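Local structure of dephospho-CoA kinase (Aquifex aeolicus, 2IF2) at residues M1-L6 / K122-L127; T7-C12 / K156-I161; L24-L29 / L107-A112; V136-A141 / D150-W155. The protein probably catalyses the ATP-dependent phosphorylation of the 3'-hydroxyl group of dephospho-coenzyme A, the last step in the synthesis of coenzyme A. All coordinates share one frame; numbering follows the deposited sequence.

How the contacts relate
Strand 3-8 runs through the middle of a five-stranded parallel sheet; it serves contacts 1 and 2 and is flanked by contact 3. Contact 1 pairs its first half with strand 126-130, while contact 3 joins strands 27-30 and 108-111 on its other side; the centres of contacts 1 and 3 lie about 10 Å apart. Contact 2, at the loop after strand 3-8, is centred about 19 Å from both. Contact 4, between two later helices, touches contact 2, with centres about 9 Å apart. Along the chain, contact 3 falls between the segments of contact 1, contact 4 between those of contact 2, and contacts 1 and 2 interleave. The sheet thus carries the predicted ATP loop.

Contact 1: M1-L6 / K122-L127; sequences MKRIGL and KNYDKL
Arg-3 meets Tyr-124 through the root of its side chain: CB lies at the edge of the tyrosine ring, near its plane, 3.3 Å from Tyr-124 CD1. Arg-3 CG follows, 3.8 Å from Tyr-124 CE1. A bend at chi2 (73°) then carries the guanidinium away from the tyrosine, and one of its faces is covered by the CE methyl of selenomethionine Met-1, 3.5 Å above the plane. Tyr-124 CG stands beside its own backbone N (chi1 -57°), which brings the ring against Arg-3 CB and near Gly-5, whose CA it meets obliquely. Here strand 3-8, central in the parallel sheet of this P-loop kinase fold, takes strand 126-130 as its neighbour. Gly-5 N donates to Lys-126 O over 3.3 Å with an N-H...O angle of 156°, tying the two backbones. On the same sheet face as the tyrosine ring, Leu-127 lays its CD1 methyl 3.6 Å from Gly-5 O. The tyrosine hydroxyl reaches Leu-110 of strand 108-111, and the side chain also touches Ile-95 of helix 95-101. An alanine in place of Tyr-124 would probably open a gap between Arg-3 CB, Gly-5 and those two side chains, leaving the base of the arginine without its lateral support. On the exposed side, Asp-125 brings OD2 to 3.5 Å from Lys-2 CA, while the amine of Lys-2 turns off to bond Leu-192 O.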
loop_
_atom_site.group_PDB
_atom_site.type_symbol
_atom_site.label_atom_id
_atom_site.label_comp_id
_atom_site.label_asym_id
_atom_site.label_seq_id
_atom_site.Cartn_x
_atom_site.Cartn_y
_atom_site.Cartn_z
HETATM N N MSE A 1 12.486 -5.213 -16.664
HETATM C CA MSE A 1 11.030 -4.995 -16.420
HETATM C C MSE A 1 10.769 -3.602 -15.866
HETATM O O MSE A 1 11.644 -2.981 -15.263
HETATM C CB MSE A 1 10.502 -6.049 -15.449
HETATM C CG MSE A 1 11.353 -6.210 -14.204
HETATM SE SE MSE A 1 10.778 -7.673 -13.080
HETATM C CE MSE A 1 10.031 -6.628 -11.631
ATOM N N LYS A 2 9.552 -3.119 -16.074
ATOM C CA LYS A 2 9.171 -1.794 -15.619
ATOM C C LYS A 2 8.410 -1.790 -14.293
ATOM O O LYS A 2 7.268 -2.246 -14.221
ATOM C CB LYS A 2 8.344 -1.100 -16.713
ATOM C CG LYS A 2 7.243 -1.968 -17.333
ATOM C CD LYS A 2 6.479 -1.234 -18.444
ATOM C CE LYS A 2 7.365 -0.905 -19.642
ATOM N NZ LYS A 2 6.612 -0.222 -20.734
ATOM N N ARG A 3 9.053 -1.274 -13.244
ATOM C CA ARG A 3 8.432 -1.194 -11.921
ATOM C C ARG A 3 7.283 -0.195 -11.945
ATOM O O ARG A 3 7.487 1.003 -12.160
ATOM C CB ARG A 3 9.454 -0.759 -10.861
ATOM C CG ARG A 3 9.972 -1.878 -9.953
ATOM C CD ARG A 3 10.928 -2.815 -10.679
ATOM N NE ARG A 3 11.553 -3.775 -9.776
ATOM C CZ ARG A 3 12.557 -4.581 -10.116
ATOM N NH1 ARG A 3 13.065 -5.428 -9.230
ATOM N NH2 ARG A 3 13.061 -4.540 -11.343
ATOM N N ILE A 4 6.073 -0.687 -11.720
ATOM C CA ILE A 4 4.910 0.183 -11.725
ATOM C C ILE A 4 4.334 0.307 -10.318
ATOM O O ILE A 4 4.404 -0.626 -9.516
ATOM C CB ILE A 4 3.828 -0.352 -12.684
ATOM C CG1 ILE A 4 4.463 -0.697 -14.034
ATOM C CG2 ILE A 4 2.732 0.687 -12.867
ATOM C CD1 ILE A 4 5.178 0.460 -14.705
ATOM N N GLY A 5 3.779 1.474 -10.021
ATOM C CA GLY A 5 3.209 1.697 -8.714
ATOM C C GLY A 5 1.726 1.941 -8.795
ATOM O O GLY A 5 1.248 2.711 -9.626
ATOM N N LEU A 6 0.986 1.281 -7.921
ATOM C CA LEU A 6 -0.454 1.434 -7.913
ATOM C C LEU A 6 -0.835 2.021 -6.575
ATOM O O LEU A 6 -0.608 1.403 -5.542
ATOM C CB LEU A 6 -1.100 0.070 -8.089
ATOM C CG LEU A 6 -2.505 0.034 -8.658
ATOM C CD1 LEU A 6 -2.950 -1.414 -8.647
ATOM C CD2 LEU A 6 -3.457 0.906 -7.854
ATOM N N LYS A 122 8.766 8.101 -6.787
ATOM C CA LYS A 122 9.947 8.411 -7.581
ATOM C C LYS A 122 10.828 7.176 -7.762
ATOM O O LYS A 122 11.746 7.164 -8.584
ATOM C CB LYS A 122 10.738 9.535 -6.900
ATOM C CG LYS A 122 10.041 10.893 -6.934
ATOM C CD LYS A 122 10.039 11.467 -8.349
ATOM C CE LYS A 122 9.193 12.731 -8.466
ATOM N NZ LYS A 122 9.554 13.799 -7.489
ATOM N N ASN A 123 10.529 6.136 -6.991
ATOM C CA ASN A 123 11.280 4.883 -7.035
ATOM C C ASN A 123 10.749 3.944 -8.128
ATOM O O ASN A 123 11.341 2.894 -8.406
ATOM C CB ASN A 123 11.210 4.184 -5.665
ATOM C CG ASN A 123 11.735 5.059 -4.519
ATOM O OD1 ASN A 123 11.696 4.664 -3.351
ATOM N ND2 ASN A 123 12.231 6.247 -4.854
ATOM N N TYR A 124 9.634 4.337 -8.743
ATOM C CA TYR A 124 8.992 3.555 -9.806
ATOM C C TYR A 124 8.712 4.397 -11.055
ATOM O O TYR A 124 8.273 5.548 -10.961
ATOM C CB TYR A 124 7.671 2.962 -9.296
ATOM C CG TYR A 124 7.826 2.092 -8.064
ATOM C CD1 TYR A 124 8.603 0.936 -8.101
ATOM C CD2 TYR A 124 7.219 2.440 -6.855
ATOM C CE1 TYR A 124 8.778 0.151 -6.969
ATOM C CE2 TYR A 124 7.390 1.658 -5.714
ATOM C CZ TYR A 124 8.173 0.519 -5.782
ATOM O OH TYR A 124 8.380 -0.243 -4.664
ATOM N N ASP A 125 8.963 3.801 -12.218
ATOM C CA ASP A 125 8.753 4.453 -13.511
ATOM C C ASP A 125 7.489 5.306 -13.539
ATOM O O ASP A 125 7.533 6.526 -13.354
ATOM C CB ASP A 125 8.681 3.389 -14.612
ATOM C CG ASP A 125 9.969 2.611 -14.741
ATOM O OD1 ASP A 125 10.980 3.226 -15.128
ATOM O OD2 ASP A 125 9.980 1.399 -14.444
ATOM N N LYS A 126 6.361 4.650 -13.764
ATOM C CA LYS A 126 5.085 5.334 -13.819
ATOM C C LYS A 126 4.256 5.058 -12.565
ATOM O O LYS A 126 4.513 4.093 -11.834
ATOM C CB LYS A 126 4.342 4.872 -15.065
ATOM C CG LYS A 126 5.086 5.158 -16.353
ATOM C CD LYS A 126 5.011 6.635 -16.698
ATOM C CE LYS A 126 5.405 6.877 -18.144
ATOM N NZ LYS A 126 5.152 8.279 -18.556
ATOM N N LEU A 127 3.270 5.920 -12.321
ATOM C CA LEU A 127 2.381 5.788 -11.163
ATOM C C LEU A 127 0.925 5.720 -11.603
ATOM O O LEU A 127 0.505 6.396 -12.543
ATOM C CB LEU A 127 2.566 6.960 -10.191
ATOM C CG LEU A 127 1.670 7.032 -8.951
ATOM C CD1 LEU A 127 1.914 5.860 -8.021
ATOM C CD2 LEU A 127 1.956 8.327 -8.230
#

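Contact 2: T7-C12 / K156-I161; sequences TGNIGC and KKQMPI. With SO4 (sulfate ion), chain D.
Gln-158 sets its CG beside its own backbone N (chi1 -66°) and runs extended from there (chi2 -174°), which delivers its amide to the backbone of the loop at Ile-10. Asn-9 likewise turns its CG away from its carbonyl carbon, and the two side chains slide past each other in opposite directions with amide planes 37° apart. They do not bond to each other. Gln-158 OE1 instead accepts Ile-10 N at 2.8 Å, in the carbonyl plane and on a lone pair, while NE2 makes a weak bond to Ser-113 O. Asn-9 ND2 donates to Gly-8 O at 3.1 Å from above that carbonyl's plane, and Lys-164 NZ bonds the same oxygen. Ile-161 borders the asparagine amide, its CB 3.6 Å from Asn-9 OD1. Held in this way, Asn-9 to Cys-12 form a type II turn whose last two amides face a sulfate ion: Gly-11 N reaches O3 and Cys-12 N reaches O4, each over 2.7 Å. Gly-13 N, Lys-14 N, Ser-15 N and Arg-144 NH1 complete the grip, an anion nest consistent with the phosphate-binding P-loop (Walker A) of an ATP-dependent kinase.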
loop_
_atom_site.group_PDB
_atom_site.type_symbol
_atom_site.label_atom_id
_atom_site.label_comp_id
_atom_site.label_asym_id
_atom_site.label_seq_id
_atom_site.Cartn_x
_atom_site.Cartn_y
_atom_site.Cartn_z
ATOM N N THR A 7 -1.416 3.212 -6.583
ATOM C CA THR A 7 -1.798 3.838 -5.326
ATOM C C THR A 7 -3.246 4.328 -5.304
ATOM O O THR A 7 -4.024 4.081 -6.233
ATOM C CB THR A 7 -0.886 5.027 -5.003
ATOM O OG1 THR A 7 -1.089 5.424 -3.643
ATOM C CG2 THR A 7 -1.202 6.205 -5.920
ATOM N N GLY A 8 -3.592 5.024 -4.225
ATOM C CA GLY A 8 -4.930 5.551 -4.056
ATOM C C GLY A 8 -5.230 5.716 -2.583
ATOM O O GLY A 8 -4.316 5.715 -1.757
ATOM N N ASN A 9 -6.505 5.872 -2.247
ATOM C CA ASN A 9 -6.899 6.012 -0.855
ATOM C C ASN A 9 -7.681 4.794 -0.371
ATOM O O ASN A 9 -8.170 3.989 -1.164
ATOM C CB ASN A 9 -7.726 7.284 -0.654
ATOM C CG ASN A 9 -6.860 8.521 -0.493
ATOM O OD1 ASN A 9 -7.369 9.634 -0.346
ATOM N ND2 ASN A 9 -5.544 8.331 -0.513
ATOM N N ILE A 10 -7.783 4.658 0.944
ATOM C CA ILE A 10 -8.495 3.541 1.535
ATOM C C ILE A 10 -9.940 3.492 1.039
ATOM O O ILE A 10 -10.679 4.479 1.110
ATOM C CB ILE A 10 -8.467 3.635 3.079
ATOM C CG1 ILE A 10 -9.204 2.445 3.689
ATOM C CG2 ILE A 10 -9.071 4.952 3.535
ATOM C CD1 ILE A 10 -8.576 1.097 3.353
ATOM N N GLY A 11 -10.322 2.334 0.517
ATOM C CA GLY A 11 -11.666 2.148 0.012
ATOM C C GLY A 11 -11.883 2.720 -1.374
ATOM O O GLY A 11 -12.989 3.142 -1.696
ATOM N N CYS A 12 -10.842 2.735 -2.200
ATOM C CA CYS A 12 -10.965 3.270 -3.550
ATOM C C CYS A 12 -11.019 2.174 -4.588
ATOM O O CYS A 12 -11.401 2.407 -5.736
ATOM C CB CYS A 12 -9.803 4.208 -3.847
ATOM S SG CYS A 12 -9.881 5.716 -2.855
ATOM N N LYS A 156 -8.008 10.663 7.054
ATOM C CA LYS A 156 -7.453 11.959 7.427
ATOM C C LYS A 156 -5.982 11.997 7.008
ATOM O O LYS A 156 -5.538 12.948 6.366
ATOM C CB LYS A 156 -7.567 12.163 8.942
ATOM C CG LYS A 156 -7.815 13.608 9.387
ATOM C CD LYS A 156 -6.676 14.562 9.022
ATOM C CE LYS A 156 -6.989 15.988 9.484
ATOM N NZ LYS A 156 -5.919 16.978 9.166
ATOM N N LYS A 157 -5.244 10.947 7.371
ATOM C CA LYS A 157 -3.821 10.831 7.061
ATOM C C LYS A 157 -3.530 10.984 5.579
ATOM O O LYS A 157 -2.647 11.741 5.183
ATOM C CB LYS A 157 -3.269 9.481 7.536
ATOM C CG LYS A 157 -1.770 9.304 7.286
ATOM C CD LYS A 157 -1.268 7.909 7.648
ATOM C CE LYS A 157 -1.457 7.592 9.127
ATOM N NZ LYS A 157 -1.107 6.171 9.437
ATOM N N GLN A 158 -4.268 10.251 4.757
ATOM C CA GLN A 158 -4.070 10.321 3.320
ATOM C C GLN A 158 -4.442 11.694 2.794
ATOM O O GLN A 158 -5.480 12.240 3.157
ATOM C CB GLN A 158 -4.920 9.270 2.620
ATOM C CG GLN A 158 -4.518 7.854 2.929
ATOM C CD GLN A 158 -5.297 6.872 2.105
ATOM O OE1 GLN A 158 -6.520 6.804 2.197
ATOM N NE2 GLN A 158 -4.598 6.111 1.280
HETATM N N MSE A 159 -3.595 12.239 1.928
HETATM C CA MSE A 159 -3.837 13.554 1.355
HETATM C C MSE A 159 -5.091 13.556 0.492
HETATM O O MSE A 159 -5.558 12.506 0.054
HETATM C CB MSE A 159 -2.651 13.996 0.499
HETATM C CG MSE A 159 -2.528 13.254 -0.818
HETATM SE SE MSE A 159 -1.470 14.251 -2.102
HETATM C CE MSE A 159 0.278 13.905 -1.357
ATOM N N PRO A 160 -5.654 14.748 0.236
ATOM C CA PRO A 160 -6.861 14.885 -0.584
ATOM C C PRO A 160 -6.716 14.139 -1.897
ATOM O O PRO A 160 -5.892 14.501 -2.740
ATOM C CB PRO A 160 -6.965 16.390 -0.790
ATOM C CG PRO A 160 -6.449 16.922 0.506
ATOM C CD PRO A 160 -5.222 16.062 0.745
ATOM N N ILE A 161 -7.522 13.093 -2.060
ATOM C CA ILE A 161 -7.494 12.270 -3.267
ATOM C C ILE A 161 -7.620 13.135 -4.523
ATOM O O ILE A 161 -7.031 12.831 -5.566
ATOM C CB ILE A 161 -8.641 11.223 -3.259
ATOM C CG1 ILE A 161 -8.485 10.269 -4.444
ATOM C CG2 ILE A 161 -9.995 11.918 -3.309
ATOM C CD1 ILE A 161 -7.220 9.428 -4.396
HETATM S S SO4 D . -9.103 -0.272 -1.178
HETATM O O1 SO4 D . -10.459 -0.740 -1.539
HETATM O O2 SO4 D . -8.122 -1.289 -1.579
HETATM O O3 SO4 D . -9.019 -0.062 0.285
HETATM O O4 SO4 D . -8.804 0.997 -1.881
#

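Contact 3: L24-L29 / L107-A112; sequences LGAYVL and LFILEA
Tyr-27 and Phe-108 lie side by side on adjacent strands at one margin of the parallel sheet, whose strand order 2-3-1-4-5 is that of the P-loop nucleoside monophosphate kinases. Phe-108 CB packs against the CE methyl of selenomethionine Met-1. Its CG lies opposite the backbone N (chi1 177°), which sends the ring out beside that of Tyr-27. Phe-108 CG comes 4.2 Å from Tyr-27 O. Further out, Phe-108 CD2 lies 3.7 Å from Tyr-27 CD1, with Phe-108 CE2 next to the same edge. At the tip, Phe-108 CZ meets Leu-29 CD2, which comes to the ring edge. The two ring planes are only 17° apart yet slid so far that they barely overlap. Helix 95-101 covers this face through Ile-95 and Ile-98. An alanine at Phe-108 is likely to leave the tyrosine ring and the leucine methyl without their shared neighbour, opening a gap beneath that helix. On the other face Val-28 CG1 packs 4.1 Å from Ile-109 CG2. Four backbone bonds join the strands, ending with Glu-111 N donating to Leu-29 O at 3.2 Å.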
loop_
_atom_site.group_PDB
_atom_site.type_symbol
_atom_site.label_atom_id
_atom_site.label_comp_id
_atom_site.label_asym_id
_atom_site.label_seq_id
_atom_site.Cartn_x
_atom_site.Cartn_y
_atom_site.Cartn_z
ATOM N N LEU A 24 -5.106 -9.942 -15.762
ATOM C CA LEU A 24 -4.542 -9.602 -17.068
ATOM C C LEU A 24 -3.132 -10.169 -17.271
ATOM O O LEU A 24 -2.662 -10.278 -18.401
ATOM C CB LEU A 24 -4.570 -8.077 -17.271
ATOM C CG LEU A 24 -5.967 -7.451 -17.480
ATOM C CD1 LEU A 24 -5.931 -5.943 -17.262
ATOM C CD2 LEU A 24 -6.471 -7.786 -18.883
ATOM N N GLY A 25 -2.468 -10.551 -16.181
ATOM C CA GLY A 25 -1.126 -11.117 -16.294
ATOM C C GLY A 25 -0.095 -10.424 -15.419
ATOM O O GLY A 25 0.928 -10.999 -15.046
ATOM N N ALA A 26 -0.376 -9.171 -15.092
ATOM C CA ALA A 26 0.518 -8.386 -14.267
ATOM C C ALA A 26 0.774 -9.067 -12.929
ATOM O O ALA A 26 -0.023 -9.890 -12.481
ATOM C CB ALA A 26 -0.076 -6.993 -14.045
ATOM N N TYR A 27 1.899 -8.716 -12.307
ATOM C CA TYR A 27 2.287 -9.243 -11.001
ATOM C C TYR A 27 2.165 -8.108 -9.997
ATOM O O TYR A 27 3.099 -7.327 -9.824
ATOM C CB TYR A 27 3.734 -9.739 -11.009
ATOM C CG TYR A 27 4.139 -10.430 -9.721
ATOM C CD1 TYR A 27 4.374 -9.708 -8.548
ATOM C CD2 TYR A 27 4.245 -11.819 -9.661
ATOM C CE1 TYR A 27 4.701 -10.361 -7.340
ATOM C CE2 TYR A 27 4.570 -12.480 -8.462
ATOM C CZ TYR A 27 4.795 -11.746 -7.308
ATOM O OH TYR A 27 5.102 -12.408 -6.139
ATOM N N VAL A 28 1.014 -8.024 -9.338
ATOM C CA VAL A 28 0.771 -6.980 -8.358
ATOM C C VAL A 28 1.076 -7.472 -6.957
ATOM O O VAL A 28 0.536 -8.495 -6.537
ATOM C CB VAL A 28 -0.688 -6.527 -8.374
ATOM C CG1 VAL A 28 -0.832 -5.241 -7.581
ATOM C CG2 VAL A 28 -1.166 -6.350 -9.801
ATOM N N LEU A 29 1.943 -6.735 -6.254
ATOM C CA LEU A 29 2.356 -7.038 -4.873
ATOM C C LEU A 29 1.881 -5.961 -3.902
ATOM O O LEU A 29 2.363 -4.817 -3.928
ATOM C CB LEU A 29 3.889 -7.158 -4.758
ATOM C CG LEU A 29 4.561 -7.097 -3.370
ATOM C CD1 LEU A 29 4.064 -8.216 -2.479
ATOM C CD2 LEU A 29 6.064 -7.195 -3.536
ATOM N N LEU A 107 4.875 -7.572 -16.039
ATOM C CA LEU A 107 4.343 -6.317 -15.546
ATOM C C LEU A 107 4.268 -6.377 -14.029
ATOM O O LEU A 107 3.343 -6.954 -13.461
ATOM C CB LEU A 107 2.967 -6.069 -16.169
ATOM C CG LEU A 107 2.495 -4.628 -16.364
ATOM C CD1 LEU A 107 1.711 -4.197 -15.161
ATOM C CD2 LEU A 107 3.683 -3.707 -16.624
ATOM N N PHE A 108 5.270 -5.789 -13.383
ATOM C CA PHE A 108 5.352 -5.766 -11.932
ATOM C C PHE A 108 4.790 -4.471 -11.345
ATOM O O PHE A 108 5.329 -3.386 -11.567
ATOM C CB PHE A 108 6.807 -5.959 -11.504
ATOM C CG PHE A 108 7.015 -5.892 -10.024
ATOM C CD1 PHE A 108 7.327 -4.692 -9.408
ATOM C CD2 PHE A 108 6.855 -7.021 -9.237
ATOM C CE1 PHE A 108 7.473 -4.617 -8.031
ATOM C CE2 PHE A 108 6.999 -6.956 -7.857
ATOM C CZ PHE A 108 7.306 -5.752 -7.255
ATOM N N ILE A 109 3.696 -4.597 -10.602
ATOM C CA ILE A 109 3.057 -3.452 -9.969
ATOM C C ILE A 109 3.154 -3.599 -8.456
ATOM O O ILE A 109 3.225 -4.715 -7.935
ATOM C CB ILE A 109 1.570 -3.348 -10.358
ATOM C CG1 ILE A 109 1.442 -3.212 -11.877
ATOM C CG2 ILE A 109 0.927 -2.166 -9.636
ATOM C CD1 ILE A 109 0.006 -3.190 -12.394
ATOM N N LEU A 110 3.159 -2.470 -7.754
ATOM C CA LEU A 110 3.243 -2.471 -6.298
ATOM C C LEU A 110 2.221 -1.497 -5.714
ATOM O O LEU A 110 2.293 -0.297 -5.955
ATOM C CB LEU A 110 4.664 -2.085 -5.865
ATOM C CG LEU A 110 4.937 -1.974 -4.365
ATOM C CD1 LEU A 110 6.267 -2.608 -4.027
ATOM C CD2 LEU A 110 4.911 -0.520 -3.959
ATOM N N GLU A 111 1.261 -2.014 -4.957
ATOM C CA GLU A 111 0.247 -1.160 -4.361
ATOM C C GLU A 111 0.493 -0.977 -2.872
ATOM O O GLU A 111 0.566 -1.952 -2.125
ATOM C CB GLU A 111 -1.142 -1.749 -4.567
ATOM C CG GLU A 111 -1.291 -3.119 -3.967
ATOM C CD GLU A 111 -2.727 -3.463 -3.661
ATOM O OE1 GLU A 111 -2.999 -4.666 -3.431
ATOM O OE2 GLU A 111 -3.580 -2.539 -3.636
ATOM N N ALA A 112 0.610 0.283 -2.455
ATOM C CA ALA A 112 0.861 0.636 -1.064
ATOM C C ALA A 112 -0.049 1.767 -0.612
ATOM O O ALA A 112 -0.154 2.046 0.580
ATOM C CB ALA A 112 2.314 1.044 -0.890
#

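Contact 4: V136-A141 / D150-W155; sequences VCKERA and DFERRW
Phe-151, its CG turned away from the backbone N (chi1 169°), pushes its ring against the facing helix, CE2 lying 3.4 Å from Lys-138 CA. The lysine chain starts beside the ring, Lys-138 CG 3.6 Å from Phe-151 CD2. Ala-141 CB, one turn further on, approaches Phe-151 CD1 obliquely at 3.9 Å. Cys-137 fills the angle between two rings, its CB 4.0 Å from Phe-151 CZ and 3.6 Å from Trp-155 CZ3; its SG is 4.8 Å from the centroid of the tryptophan six-membered ring, well off the normal. Beyond the rings, the fully extended Lys-138 brings NZ to Glu-152 OE2 in a salt bridge of 2.8 Å, meeting the oxygen from above the carboxylate plane. These are neighbouring helices, 134-143 and 148-155; segments 136-141 and 150-155 run at 135° to each other, their axes 10.5 Å apart at closest approach. The connection between them carries Arg-144, which binds the sulfate, an arrangement consistent with the lid region of related P-loop kinases. Further out, Glu-148 forms a second salt bridge with Lys-138 NZ, so the amine is probably balanced by two carboxylates, and the rings of Tyr-134 and Trp-155 meet with planes at about 50°. Trp-155 CB covers one face of the Phe-151 ring near its rim. From the loop beyond, Ile-10 packs on Phe-151 and Cys-12 on Cys-137, joining the helices to the phosphate-binding turn.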
loop_
_atom_site.group_PDB
_atom_site.type_symbol
_atom_site.label_atom_id
_atom_site.label_comp_id
_atom_site.label_asym_id
_atom_site.label_seq_id
_atom_site.Cartn_x
_atom_site.Cartn_y
_atom_site.Cartn_z
ATOM N N VAL A 136 -18.183 7.808 -1.824
ATOM C CA VAL A 136 -18.159 6.426 -2.275
ATOM C C VAL A 136 -17.188 5.576 -1.464
ATOM O O VAL A 136 -17.476 4.426 -1.144
ATOM C CB VAL A 136 -17.775 6.354 -3.762
ATOM C CG1 VAL A 136 -18.736 7.192 -4.587
ATOM C CG2 VAL A 136 -16.357 6.844 -3.957
ATOM N N CYS A 137 -16.041 6.150 -1.127
ATOM C CA CYS A 137 -15.033 5.434 -0.363
ATOM C C CYS A 137 -15.515 5.107 1.034
ATOM O O CYS A 137 -15.267 4.015 1.545
ATOM C CB CYS A 137 -13.763 6.263 -0.273
ATOM S SG CYS A 137 -13.114 6.677 -1.876
ATOM N N LYS A 138 -16.207 6.055 1.654
ATOM C CA LYS A 138 -16.702 5.847 3.001
ATOM C C LYS A 138 -17.679 4.676 3.051
ATOM O O LYS A 138 -17.396 3.658 3.685
ATOM C CB LYS A 138 -17.365 7.122 3.533
ATOM C CG LYS A 138 -17.545 7.122 5.049
ATOM C CD LYS A 138 -18.108 8.443 5.566
ATOM C CE LYS A 138 -18.184 8.459 7.092
ATOM N NZ LYS A 138 -18.870 9.672 7.625
ATOM N N GLU A 139 -18.817 4.809 2.369
ATOM C CA GLU A 139 -19.828 3.748 2.363
ATOM C C GLU A 139 -19.236 2.427 1.882
ATOM O O GLU A 139 -19.747 1.351 2.208
ATOM C CB GLU A 139 -21.012 4.127 1.471
ATOM C CG GLU A 139 -20.705 4.122 -0.011
ATOM C CD GLU A 139 -21.955 3.958 -0.855
ATOM O OE1 GLU A 139 -21.842 3.908 -2.101
ATOM O OE2 GLU A 139 -23.057 3.876 -0.270
ATOM N N ARG A 140 -18.160 2.525 1.104
ATOM C CA ARG A 140 -17.473 1.355 0.579
ATOM C C ARG A 140 -16.842 0.604 1.741
ATOM O O ARG A 140 -17.007 -0.607 1.872
ATOM C CB ARG A 140 -16.382 1.771 -0.409
ATOM C CG ARG A 140 -15.762 0.602 -1.160
ATOM C CD ARG A 140 -16.783 -0.014 -2.101
ATOM N NE ARG A 140 -16.575 -1.441 -2.327
ATOM C CZ ARG A 140 -15.469 -1.975 -2.835
ATOM N NH1 ARG A 140 -15.390 -3.287 -3.003
ATOM N NH2 ARG A 140 -14.444 -1.203 -3.167
ATOM N N ALA A 141 -16.116 1.329 2.584
ATOM C CA ALA A 141 -15.478 0.707 3.731
ATOM C C ALA A 141 -16.550 0.325 4.739
ATOM O O ALA A 141 -16.345 -0.566 5.563
ATOM C CB ALA A 141 -14.482 1.659 4.354
ATOM N N ASP A 150 -13.219 4.927 12.570
ATOM C CA ASP A 150 -11.993 4.229 12.209
ATOM C C ASP A 150 -11.553 4.612 10.792
ATOM O O ASP A 150 -10.383 4.912 10.552
ATOM C CB ASP A 150 -12.201 2.718 12.307
ATOM C CG ASP A 150 -11.074 1.936 11.667
ATOM O OD1 ASP A 150 -9.895 2.262 11.931
ATOM O OD2 ASP A 150 -11.363 0.986 10.907
ATOM N N PHE A 151 -12.502 4.601 9.860
ATOM C CA PHE A 151 -12.240 4.957 8.469
ATOM C C PHE A 151 -11.696 6.370 8.378
ATOM O O PHE A 151 -10.619 6.602 7.836
ATOM C CB PHE A 151 -13.530 4.878 7.647
ATOM C CG PHE A 151 -13.416 5.474 6.269
ATOM C CD1 PHE A 151 -12.599 4.897 5.309
ATOM C CD2 PHE A 151 -14.138 6.609 5.926
ATOM C CE1 PHE A 151 -12.507 5.444 4.027
ATOM C CE2 PHE A 151 -14.047 7.160 4.645
ATOM C CZ PHE A 151 -13.233 6.575 3.699
ATOM N N GLU A 152 -12.461 7.311 8.915
ATOM C CA GLU A 152 -12.093 8.717 8.894
ATOM C C GLU A 152 -10.788 8.962 9.622
ATOM O O GLU A 152 -10.103 9.954 9.378
ATOM C CB GLU A 152 -13.207 9.541 9.526
ATOM C CG GLU A 152 -14.558 9.218 8.931
ATOM C CD GLU A 152 -15.665 10.033 9.529
ATOM O OE1 GLU A 152 -15.738 10.109 10.775
ATOM O OE2 GLU A 152 -16.470 10.588 8.752
ATOM N N ARG A 153 -10.443 8.044 10.512
ATOM C CA ARG A 153 -9.217 8.167 11.274
ATOM C C ARG A 153 -8.017 7.975 10.356
ATOM O O ARG A 153 -6.967 8.580 10.564
ATOM C CB ARG A 153 -9.212 7.135 12.390
ATOM C CG ARG A 153 -8.127 7.328 13.419
ATOM C CD ARG A 153 -8.252 6.253 14.477
ATOM N NE ARG A 153 -8.324 4.936 13.854
ATOM C CZ ARG A 153 -7.397 4.455 13.031
ATOM N NH1 ARG A 153 -6.331 5.187 12.736
ATOM N NH2 ARG A 153 -7.533 3.247 12.496
ATOM N N ARG A 154 -8.180 7.132 9.340
ATOM C CA ARG A 154 -7.110 6.872 8.378
ATOM C C ARG A 154 -7.198 7.852 7.219
ATOM O O ARG A 154 -6.209 8.475 6.850
ATOM C CB ARG A 154 -7.197 5.441 7.834
ATOM C CG ARG A 154 -7.004 4.361 8.882
ATOM C CD ARG A 154 -7.210 2.969 8.310
ATOM N NE ARG A 154 -7.336 1.980 9.379
ATOM C CZ ARG A 154 -7.696 0.712 9.201
ATOM N NH1 ARG A 154 -7.971 0.257 7.985
ATOM N NH2 ARG A 154 -7.792 -0.103 10.244
ATOM N N TRP A 155 -8.391 7.984 6.652
ATOM C CA TRP A 155 -8.609 8.884 5.529
ATOM C C TRP A 155 -8.014 10.256 5.791
ATOM O O TRP A 155 -7.565 10.933 4.866
ATOM C CB TRP A 155 -10.103 9.015 5.237
ATOM C CG TRP A 155 -10.410 9.891 4.062
ATOM C CD1 TRP A 155 -10.511 11.255 4.053
ATOM C CD2 TRP A 155 -10.630 9.462 2.714
ATOM N NE1 TRP A 155 -10.781 11.702 2.778
ATOM C CE2 TRP A 155 -10.857 10.623 1.936
ATOM C CE3 TRP A 155 -10.652 8.209 2.084
ATOM C CZ2 TRP A 155 -11.109 10.567 0.561
ATOM C CZ3 TRP A 155 -10.903 8.154 0.716
ATOM C CH2 TRP A 155 -11.126 9.328 -0.030
#